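Local coordinates for peptidase S15/CocE/NonD (PDB 4PF1), which is an aminopeptidase of the serine peptidase family S15, with an alpha/beta hydrolase fold, and probably cleaves residues from the N-terminal end of peptides, at residues E37-L47 / T135-W143; N59-Y69 / N152-E163. All blocks are in the same frame, centred on the assembly; numbering follows the deposited sequence.

Contact 1 (E37-L47 / T135-W143); sequences EMIPMRDGVKL and TDTYDTIDW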
loop_
_atom_site.group_PDB
_atom_site.type_symbol
_atom_site.label_atom_id
_atom_site.label_comp_id
_atom_site.label_asym_id
_atom_site.label_seq_id
_atom_site.Cartn_x
_atom_site.Cartn_y
_atom_site.Cartn_z
ATOM N N GLU A 37 14.294 -34.927 20.957
ATOM C CA GLU A 37 14.515 -35.769 22.129
ATOM C C GLU A 37 13.528 -35.491 23.253
ATOM O O GLU A 37 13.227 -34.334 23.547
ATOM C CB GLU A 37 15.954 -35.589 22.654
ATOM C CG GLU A 37 17.041 -35.978 21.660
ATOM C CD GLU A 37 17.254 -37.465 21.441
ATOM O OE1 GLU A 37 16.869 -38.265 22.324
ATOM O OE2 GLU A 37 17.837 -37.828 20.395
ATOM N N MET A 38 13.045 -36.559 23.898
ATOM C CA MET A 38 12.182 -36.464 25.071
ATOM C C MET A 38 13.069 -36.711 26.295
ATOM O O MET A 38 13.277 -37.861 26.694
ATOM C CB MET A 38 11.001 -37.459 24.986
ATOM C CG MET A 38 9.947 -37.073 23.952
ATOM S SD MET A 38 8.980 -35.599 24.399
ATOM C CE MET A 38 7.800 -36.309 25.559
ATOM N N ILE A 39 13.695 -35.629 26.810
ATOM C CA ILE A 39 14.646 -35.710 27.920
ATOM C C ILE A 39 13.909 -35.946 29.248
ATOM O O ILE A 39 13.066 -35.133 29.637
ATOM C CB ILE A 39 15.577 -34.459 27.996
ATOM C CG1 ILE A 39 16.360 -34.254 26.675
ATOM C CG2 ILE A 39 16.538 -34.565 29.195
ATOM C CD1 ILE A 39 17.104 -32.908 26.569
ATOM N N PRO A 40 14.252 -37.034 29.978
ATOM C CA PRO A 40 13.598 -37.271 31.272
ATOM C C PRO A 40 14.185 -36.391 32.371
ATOM O O PRO A 40 15.408 -36.314 32.525
ATOM C CB PRO A 40 13.856 -38.763 31.547
ATOM C CG PRO A 40 14.698 -39.266 30.398
ATOM C CD PRO A 40 15.239 -38.086 29.676
ATOM N N MET A 41 13.305 -35.734 33.147
ATOM C CA MET A 41 13.714 -34.903 34.280
ATOM C C MET A 41 13.956 -35.804 35.502
ATOM O O MET A 41 13.741 -37.016 35.413
ATOM C CB MET A 41 12.653 -33.816 34.572
ATOM C CG MET A 41 12.385 -32.878 33.387
ATOM S SD MET A 41 13.812 -31.865 32.918
ATOM C CE MET A 41 14.297 -32.642 31.437
ATOM N N ARG A 42 14.413 -35.221 36.636
ATOM C CA ARG A 42 14.717 -35.970 37.872
ATOM C C ARG A 42 13.477 -36.683 38.474
ATOM O O ARG A 42 13.638 -37.590 39.299
ATOM C CB ARG A 42 15.368 -35.055 38.927
ATOM C CG ARG A 42 14.507 -33.857 39.339
ATOM C CD ARG A 42 15.291 -32.864 40.166
ATOM N NE ARG A 42 16.365 -32.232 39.399
ATOM C CZ ARG A 42 17.310 -31.469 39.934
ATOM N NH1 ARG A 42 18.250 -30.933 39.169
ATOM N NH2 ARG A 42 17.325 -31.237 41.240
ATOM N N ASP A 43 12.256 -36.272 38.065
ATOM C CA ASP A 43 11.023 -36.893 38.551
ATOM C C ASP A 43 10.430 -37.869 37.500
ATOM O O ASP A 43 9.356 -38.432 37.719
ATOM C CB ASP A 43 9.996 -35.820 38.973
ATOM C CG ASP A 43 9.439 -34.961 37.852
ATOM O OD1 ASP A 43 10.131 -34.805 36.814
ATOM O OD2 ASP A 43 8.336 -34.403 38.030
ATOM N N GLY A 44 11.155 -38.075 36.396
ATOM C CA GLY A 44 10.748 -38.992 35.336
ATOM C C GLY A 44 9.945 -38.363 34.211
ATOM O O GLY A 44 9.810 -38.962 33.140
ATOM N N VAL A 45 9.400 -37.155 34.445
ATOM C CA VAL A 45 8.608 -36.409 33.456
ATOM C C VAL A 45 9.527 -35.988 32.284
ATOM O O VAL A 45 10.619 -35.478 32.519
ATOM C CB VAL A 45 7.895 -35.207 34.127
ATOM C CG1 VAL A 45 7.189 -34.328 33.103
ATOM C CG2 VAL A 45 6.912 -35.687 35.193
ATOM N N LYS A 46 9.102 -36.260 31.032
ATOM C CA LYS A 46 9.918 -35.986 29.842
ATOM C C LYS A 46 9.546 -34.665 29.153
ATOM O O LYS A 46 8.362 -34.393 28.930
ATOM C CB LYS A 46 9.823 -37.148 28.837
ATOM C CG LYS A 46 10.416 -38.454 29.349
ATOM C CD LYS A 46 10.380 -39.539 28.284
ATOM C CE LYS A 46 10.230 -40.919 28.874
ATOM N NZ LYS A 46 8.824 -41.193 29.284
ATOM N N LEU A 47 10.572 -33.863 28.787
ATOM C CA LEU A 47 10.390 -32.583 28.094
ATOM C C LEU A 47 10.805 -32.689 26.630
ATOM O O LEU A 47 11.882 -33.217 26.327
ATOM C CB LEU A 47 11.182 -31.437 28.777
ATOM C CG LEU A 47 10.906 -31.140 30.273
ATOM C CD1 LEU A 47 11.539 -29.822 30.680
ATOM C CD2 LEU A 47 9.410 -31.100 30.585
ATOM N N THR A 135 15.434 -26.510 38.062
ATOM C CA THR A 135 15.800 -27.931 38.187
ATOM C C THR A 135 15.654 -28.616 36.837
ATOM O O THR A 135 16.497 -29.442 36.477
ATOM C CB THR A 135 14.993 -28.654 39.287
ATOM O OG1 THR A 135 13.666 -28.928 38.833
ATOM C CG2 THR A 135 14.963 -27.888 40.591
ATOM N N ASP A 136 14.587 -28.264 36.084
ATOM C CA ASP A 136 14.341 -28.788 34.741
ATOM C C ASP A 136 15.461 -28.346 33.787
ATOM O O ASP A 136 15.933 -29.157 32.987
ATOM C CB ASP A 136 12.960 -28.342 34.216
ATOM C CG ASP A 136 11.775 -29.135 34.769
ATOM O OD1 ASP A 136 12.007 -30.148 35.473
ATOM O OD2 ASP A 136 10.621 -28.763 34.470
ATOM N N THR A 137 15.933 -27.083 33.930
ATOM C CA THR A 137 17.043 -26.528 33.140
ATOM C C THR A 137 18.333 -27.296 33.433
ATOM O O THR A 137 19.054 -27.643 32.494
ATOM C CB THR A 137 17.222 -25.033 33.435
ATOM O OG1 THR A 137 16.047 -24.337 33.031
ATOM C CG2 THR A 137 18.435 -24.438 32.739
ATOM N N TYR A 138 18.625 -27.553 34.738
ATOM C CA TYR A 138 19.822 -28.293 35.158
ATOM C C TYR A 138 19.847 -29.689 34.522
ATOM O O TYR A 138 20.893 -30.113 34.027
ATOM C CB TYR A 138 19.905 -28.402 36.702
ATOM C CG TYR A 138 21.168 -29.083 37.188
ATOM C CD1 TYR A 138 21.253 -30.472 37.263
ATOM C CD2 TYR A 138 22.285 -28.342 37.559
ATOM C CE1 TYR A 138 22.426 -31.105 37.667
ATOM C CE2 TYR A 138 23.460 -28.964 37.981
ATOM C CZ TYR A 138 23.525 -30.347 38.032
ATOM O OH TYR A 138 24.682 -30.967 38.435
ATOM N N ASP A 139 18.697 -30.403 34.549
ATOM C CA ASP A 139 18.576 -31.756 33.995
ATOM C C ASP A 139 18.668 -31.734 32.460
ATOM O O ASP A 139 19.187 -32.683 31.868
ATOM C CB ASP A 139 17.265 -32.419 34.458
ATOM C CG ASP A 139 17.106 -32.502 35.971
ATOM O OD1 ASP A 139 18.137 -32.471 36.683
ATOM O OD2 ASP A 139 15.951 -32.586 36.441
ATOM N N THR A 140 18.205 -30.634 31.828
ATOM C CA THR A 140 18.266 -30.439 30.375
ATOM C C THR A 140 19.720 -30.183 29.931
ATOM O O THR A 140 20.188 -30.841 29.001
ATOM C CB THR A 140 17.320 -29.298 29.940
ATOM O OG1 THR A 140 15.975 -29.687 30.214
ATOM C CG2 THR A 140 17.459 -28.944 28.458
ATOM N N ILE A 141 20.431 -29.237 30.600
ATOM C CA ILE A 141 21.820 -28.887 30.260
ATOM C C ILE A 141 22.740 -30.110 30.454
ATOM O O ILE A 141 23.600 -30.361 29.605
ATOM C CB ILE A 141 22.330 -27.640 31.050
ATOM C CG1 ILE A 141 21.531 -26.369 30.662
ATOM C CG2 ILE A 141 23.839 -27.419 30.828
ATOM C CD1 ILE A 141 21.814 -25.116 31.537
ATOM N N ASP A 142 22.529 -30.879 31.543
ATOM C CA ASP A 142 23.312 -32.079 31.861
ATOM C C ASP A 142 23.192 -33.129 30.762
ATOM O O ASP A 142 24.203 -33.709 30.367
ATOM C CB ASP A 142 22.890 -32.672 33.209
ATOM C CG ASP A 142 23.947 -33.572 33.818
ATOM O OD1 ASP A 142 25.006 -33.044 34.241
ATOM O OD2 ASP A 142 23.723 -34.800 33.865
ATOM N N TRP A 143 21.964 -33.360 30.254
ATOM C CA TRP A 143 21.729 -34.306 29.163
ATOM C C TRP A 143 22.382 -33.810 27.865
ATOM O O TRP A 143 23.024 -34.596 27.174
ATOM C CB TRP A 143 20.225 -34.532 28.945
ATOM C CG TRP A 143 19.918 -35.665 28.005
ATOM C CD1 TRP A 143 19.628 -36.953 28.344
ATOM C CD2 TRP A 143 19.903 -35.614 26.569
ATOM N NE1 TRP A 143 19.422 -37.706 27.210
ATOM C CE2 TRP A 143 19.597 -36.911 26.106
ATOM C CE3 TRP A 143 20.132 -34.595 25.626
ATOM C CZ2 TRP A 143 19.494 -37.216 24.743
ATOM C CZ3 TRP A 143 20.045 -34.901 24.276
ATOM C CH2 TRP A 143 19.735 -36.197 23.846
#
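Strand 37-40 runs at 120° to helix 135-143, with 8.8 Å between the two axes at closest approach, and Met41 to Gly44 form a type I turn beside the helix. Ile39 lies over one face of the Trp143 indole. Its CG1 is 4.1 Å from the centroid of the five-membered ring, a CH-pi contact, and its CD1 reaches the six-membered ring at CE3. Glu37 CG, anti to the carbonyl carbon (chi1 -61°), lies 3.5 Å from Trp143 CH2. The bend at chi2 then lays CD and OE1 along CH2 and CZ2; OE2 pairs with Arg35. Met41 SD sits 3.4 Å from Asp136 O, and its CE meets Thr140 OG1. At the turn, Arg42 grips the Asp139 carboxylate side-on. Its NE binds OD2 on the syn lone pair at 3.0 Å, nearly straight at 166°, and NH1 bonds OD1 at 2.9 Å in a salt bridge. Arg42 N also bonds OD2, from above the carboxylate plane, so this oxygen holds both backbone and side chain of the arginine. Thr135 CB covers one guanidinium face. Asp136 OD1 forms a salt bridge with Arg107. The arrangement is a helix packed on the edge hairpin of the central sheet, part of the alpha/beta hydrolase fold.

Contact 2 (N59-Y69 / N152-E163); sequences NTPIVLTRTPY and NGRVAAIGGSYE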
loop_
_atom_site.group_PDB
_atom_site.type_symbol
_atom_site.label_atom_id
_atom_site.label_comp_id
_atom_site.label_asym_id
_atom_site.label_seq_id
_atom_site.Cartn_x
_atom_site.Cartn_y
_atom_site.Cartn_z
ATOM N N ASN A 59 32.984 -29.146 18.261
ATOM C CA ASN A 59 33.450 -28.312 19.379
ATOM C C ASN A 59 32.806 -26.895 19.352
ATOM O O ASN A 59 33.498 -25.891 19.546
ATOM C CB ASN A 59 34.992 -28.227 19.381
ATOM C CG ASN A 59 35.599 -27.973 20.738
ATOM O OD1 ASN A 59 35.281 -28.642 21.730
ATOM N ND2 ASN A 59 36.537 -27.043 20.796
ATOM N N THR A 60 31.481 -26.831 19.102
ATOM C CA THR A 60 30.732 -25.565 19.033
ATOM C C THR A 60 29.803 -25.428 20.274
ATOM O O THR A 60 29.304 -26.438 20.772
ATOM C CB THR A 60 29.965 -25.463 17.676
ATOM O OG1 THR A 60 29.507 -24.131 17.463
ATOM C CG2 THR A 60 28.798 -26.434 17.566
ATOM N N PRO A 61 29.554 -24.205 20.800
ATOM C CA PRO A 61 28.677 -24.093 21.983
ATOM C C PRO A 61 27.191 -24.315 21.676
ATOM O O PRO A 61 26.795 -24.415 20.509
ATOM C CB PRO A 61 28.932 -22.672 22.476
ATOM C CG PRO A 61 29.342 -21.922 21.276
ATOM C CD PRO A 61 30.091 -22.885 20.399
ATOM N N ILE A 62 26.368 -24.379 22.743
ATOM C CA ILE A 62 24.917 -24.554 22.654
ATOM C C ILE A 62 24.211 -23.266 23.098
ATOM O O ILE A 62 24.601 -22.658 24.095
ATOM C CB ILE A 62 24.455 -25.782 23.502
ATOM C CG1 ILE A 62 24.982 -27.114 22.908
ATOM C CG2 ILE A 62 22.915 -25.819 23.689
ATOM C CD1 ILE A 62 25.022 -28.288 23.913
ATOM N N VAL A 63 23.163 -22.867 22.367
ATOM C CA VAL A 63 22.340 -21.719 22.736
ATOM C C VAL A 63 20.902 -22.254 22.987
ATOM O O VAL A 63 20.255 -22.763 22.070
ATOM C CB VAL A 63 22.443 -20.534 21.725
ATOM C CG1 VAL A 63 22.007 -20.929 20.316
ATOM C CG2 VAL A 63 21.686 -19.309 22.221
ATOM N N LEU A 64 20.483 -22.260 24.267
ATOM C CA LEU A 64 19.223 -22.849 24.725
ATOM C C LEU A 64 18.117 -21.815 24.955
ATOM O O LEU A 64 18.345 -20.776 25.571
ATOM C CB LEU A 64 19.475 -23.653 26.034
ATOM C CG LEU A 64 18.247 -24.218 26.794
ATOM C CD1 LEU A 64 17.540 -25.309 25.997
ATOM C CD2 LEU A 64 18.646 -24.746 28.154
ATOM N N THR A 65 16.897 -22.147 24.501
ATOM C CA THR A 65 15.701 -21.339 24.714
ATOM C C THR A 65 14.574 -22.273 25.170
ATOM O O THR A 65 14.307 -23.280 24.518
ATOM C CB THR A 65 15.347 -20.525 23.461
ATOM O OG1 THR A 65 16.501 -19.787 23.039
ATOM C CG2 THR A 65 14.182 -19.564 23.702
ATOM N N ARG A 66 13.957 -21.961 26.315
ATOM C CA ARG A 66 12.883 -22.768 26.899
ATOM C C ARG A 66 11.574 -21.998 26.742
ATOM O O ARG A 66 11.456 -20.873 27.233
ATOM C CB ARG A 66 13.211 -23.111 28.364
ATOM C CG ARG A 66 14.614 -23.742 28.513
ATOM C CD ARG A 66 14.895 -24.316 29.888
ATOM N NE ARG A 66 14.010 -25.437 30.196
ATOM C CZ ARG A 66 12.998 -25.373 31.053
ATOM N NH1 ARG A 66 12.220 -26.425 31.247
ATOM N NH2 ARG A 66 12.753 -24.251 31.719
ATOM N N THR A 67 10.627 -22.567 25.970
ATOM C CA THR A 67 9.421 -21.862 25.541
ATOM C C THR A 67 8.077 -22.564 25.842
ATOM O O THR A 67 7.948 -23.770 25.629
ATOM C CB THR A 67 9.518 -21.616 23.997
ATOM O OG1 THR A 67 8.384 -20.880 23.535
ATOM C CG2 THR A 67 9.664 -22.914 23.180
ATOM N N PRO A 68 7.014 -21.779 26.162
ATOM C CA PRO A 68 5.668 -22.365 26.237
ATOM C C PRO A 68 4.911 -22.140 24.904
ATOM O O PRO A 68 3.683 -22.244 24.874
ATOM C CB PRO A 68 5.030 -21.564 27.368
ATOM C CG PRO A 68 5.642 -20.163 27.196
ATOM C CD PRO A 68 6.967 -20.326 26.452
ATOM N N TYR A 69 5.646 -21.775 23.812
ATOM C CA TYR A 69 5.042 -21.405 22.525
ATOM C C TYR A 69 5.402 -22.343 21.361
ATOM O O TYR A 69 5.575 -21.872 20.231
ATOM C CB TYR A 69 5.403 -19.947 22.152
ATOM C CG TYR A 69 5.098 -18.938 23.240
ATOM C CD1 TYR A 69 3.804 -18.781 23.732
ATOM C CD2 TYR A 69 6.095 -18.116 23.755
ATOM C CE1 TYR A 69 3.520 -17.863 24.739
ATOM C CE2 TYR A 69 5.823 -17.196 24.766
ATOM C CZ TYR A 69 4.532 -17.069 25.251
ATOM O OH TYR A 69 4.253 -16.161 26.243
ATOM N N ASN A 152 31.083 -28.154 22.678
ATOM C CA ASN A 152 32.315 -27.919 23.438
ATOM C C ASN A 152 32.032 -28.012 24.957
ATOM O O ASN A 152 32.912 -27.726 25.776
ATOM C CB ASN A 152 32.933 -26.549 23.066
ATOM C CG ASN A 152 32.085 -25.335 23.405
ATOM O OD1 ASN A 152 30.935 -25.431 23.836
ATOM N ND2 ASN A 152 32.643 -24.157 23.208
ATOM N N GLY A 153 30.803 -28.404 25.304
ATOM C CA GLY A 153 30.357 -28.549 26.685
ATOM C C GLY A 153 29.959 -27.248 27.356
ATOM O O GLY A 153 29.770 -27.219 28.574
ATOM N N ARG A 154 29.835 -26.158 26.570
ATOM C CA ARG A 154 29.457 -24.833 27.079
ATOM C C ARG A 154 28.070 -24.444 26.559
ATOM O O ARG A 154 27.762 -24.688 25.391
ATOM C CB ARG A 154 30.503 -23.775 26.694
ATOM C CG ARG A 154 31.894 -24.052 27.257
ATOM C CD ARG A 154 32.803 -22.867 27.041
ATOM N NE ARG A 154 34.197 -23.180 27.342
ATOM C CZ ARG A 154 35.191 -22.302 27.258
ATOM N NH1 ARG A 154 34.950 -21.049 26.892
ATOM N NH2 ARG A 154 36.433 -22.669 27.544
ATOM N N VAL A 155 27.218 -23.888 27.443
ATOM C CA VAL A 155 25.832 -23.538 27.112
ATOM C C VAL A 155 25.521 -22.093 27.523
ATOM O O VAL A 155 26.013 -21.613 28.547
ATOM C CB VAL A 155 24.827 -24.539 27.786
ATOM C CG1 VAL A 155 23.369 -24.164 27.497
ATOM C CG2 VAL A 155 25.097 -25.980 27.362
ATOM N N ALA A 156 24.684 -21.414 26.721
ATOM C CA ALA A 156 24.152 -20.090 27.021
ATOM C C ALA A 156 22.646 -20.110 26.838
ATOM O O ALA A 156 22.149 -20.816 25.961
ATOM C CB ALA A 156 24.778 -19.041 26.121
ATOM N N ALA A 157 21.914 -19.378 27.685
ATOM C CA ALA A 157 20.461 -19.305 27.586
ATOM C C ALA A 157 20.032 -17.915 27.142
ATOM O O ALA A 157 20.472 -16.920 27.721
ATOM C CB ALA A 157 19.819 -19.662 28.918
ATOM N N ILE A 158 19.236 -17.838 26.060
ATOM C CA ILE A 158 18.739 -16.569 25.523
ATOM C C ILE A 158 17.228 -16.690 25.252
ATOM O O ILE A 158 16.708 -17.805 25.128
ATOM C CB ILE A 158 19.537 -16.092 24.255
ATOM C CG1 ILE A 158 19.091 -16.828 22.965
ATOM C CG2 ILE A 158 21.066 -16.170 24.471
ATOM C CD1 ILE A 158 19.590 -16.191 21.637
ATOM N N GLY A 159 16.545 -15.550 25.181
ATOM C CA GLY A 159 15.109 -15.513 24.941
ATOM C C GLY A 159 14.436 -14.258 25.448
ATOM O O GLY A 159 14.966 -13.575 26.327
ATOM N N GLY A 160 13.265 -13.966 24.893
ATOM C CA GLY A 160 12.475 -12.799 25.263
ATOM C C GLY A 160 11.129 -13.131 25.874
ATOM O O GLY A 160 10.568 -14.196 25.601
ATOM N N SER A 161 10.589 -12.195 26.694
ATOM C CA SER A 161 9.281 -12.307 27.364
ATOM C C SER A 161 9.247 -13.533 28.311
ATOM O O SER A 161 10.042 -13.579 29.255
ATOM C CB SER A 161 8.157 -12.362 26.332
ATOM O OG SER A 161 6.915 -11.981 26.892
ATOM N N TYR A 162 8.354 -14.526 28.049
ATOM C CA TYR A 162 8.277 -15.771 28.830
ATOM C C TYR A 162 9.588 -16.551 28.682
ATOM O O TYR A 162 10.078 -17.124 29.654
ATOM C CB TYR A 162 7.085 -16.628 28.365
ATOM C CG TYR A 162 6.554 -17.606 29.396
ATOM C CD1 TYR A 162 7.301 -18.720 29.781
ATOM C CD2 TYR A 162 5.257 -17.493 29.889
ATOM C CE1 TYR A 162 6.794 -19.655 30.685
ATOM C CE2 TYR A 162 4.742 -18.420 30.793
ATOM C CZ TYR A 162 5.509 -19.508 31.178
ATOM O OH TYR A 162 4.998 -20.432 32.059
ATOM N N GLU A 163 10.179 -16.526 27.468
ATOM C CA GLU A 163 11.468 -17.166 27.189
ATOM C C GLU A 163 12.599 -16.418 27.910
ATOM O O GLU A 163 13.648 -16.996 28.171
ATOM C CB GLU A 163 11.732 -17.237 25.677
ATOM C CG GLU A 163 10.732 -18.114 24.937
ATOM C CD GLU A 163 10.805 -18.079 23.422
ATOM O OE1 GLU A 163 11.682 -17.376 22.874
ATOM O OE2 GLU A 163 9.977 -18.762 22.780
HETATM O O HOH W 1 15.019 -19.856 27.945
HETATM O O HOH W 2 5.752 -14.226 26.103
#
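Pro61 to Thr65 and Arg154 to Ile158 pair as neighbouring parallel strands in the central sheet of the alpha/beta hydrolase fold. Four backbone bonds join them, from Ile62 N to Arg154 O through to Ile158 N to Leu64 O. On one face of the sheet, Val155 is the bump between two neighbours. Its CG2 packs against Ile62 CB at 3.9 Å, while CG1 meets Ile62 CG2 and Leu64 CB. Ile141 and Val145 of helix 133-147 cover Val155. On the other face, the small Ala156 leaves room for Leu360 and Leu364 of helix 347-365. Next to it, Val63 CG2 fits against Ile158 CG1 at 3.7 Å. Val63 CG2 stands anti to the backbone N, and this turns it to the isoleucine.

At the N-terminal end, Asn59 OD1 touches Asn152 CB, and the two amide planes are almost perpendicular (86°). Asn152 OD1 accepts from Arg154 N in an Asx turn, and ND2 bonds Leu364 O.

Beyond the strands, the chain passes through Ser161 into helix 162-169. This sharp strand-to-helix turn is the nucleophile elbow of the fold, and Ser161 is probably the nucleophile, with His328 and Asp295. Pro68 is the knob here. Its CG lies over one face of the Tyr162 ring, 3.5 Å from the centroid, in a CH-pi contact. The same atom lies over one face of the Tyr69 ring, so the proline is wedged between two tyrosines. Glu163 packs CG against Arg66 O, and the extended chain beyond takes the carboxylate to Thr67 and Thr65 CG2. Arg74 pairs with OE2. A water links Tyr69 OH, which also bonds Tyr210 OH, to Ser161 OG. Thr67 OG1 donates to the anti lone pair of Glu163 OE2 at 2.8 Å and accepts from Tyr69 N at 2.9 Å, closing an ST turn.

The centres of contacts 1 and 2 are 14 Å apart, and both belong to the same mixed sheet. Contact 1 is at its edge, where strands 32-40 and 46-54 pair. Contact 2 lies further in, beyond strand 100-105. Their segments alternate along the chain: 37-47, 59-69, 135-143, 152-163. Helix 133-147 supplies one side of contact 1 and also packs on residues of contact 2. Arg66 of contact 2 packs its NH1 on Leu47 and Asp136 of contact 1, and its CD on Thr137 OG1. One helix thus covers the edge hairpin and the inner strands. Strand 154-160 leads to the probable nucleophile, and the end of strand 60-67 lies beside it.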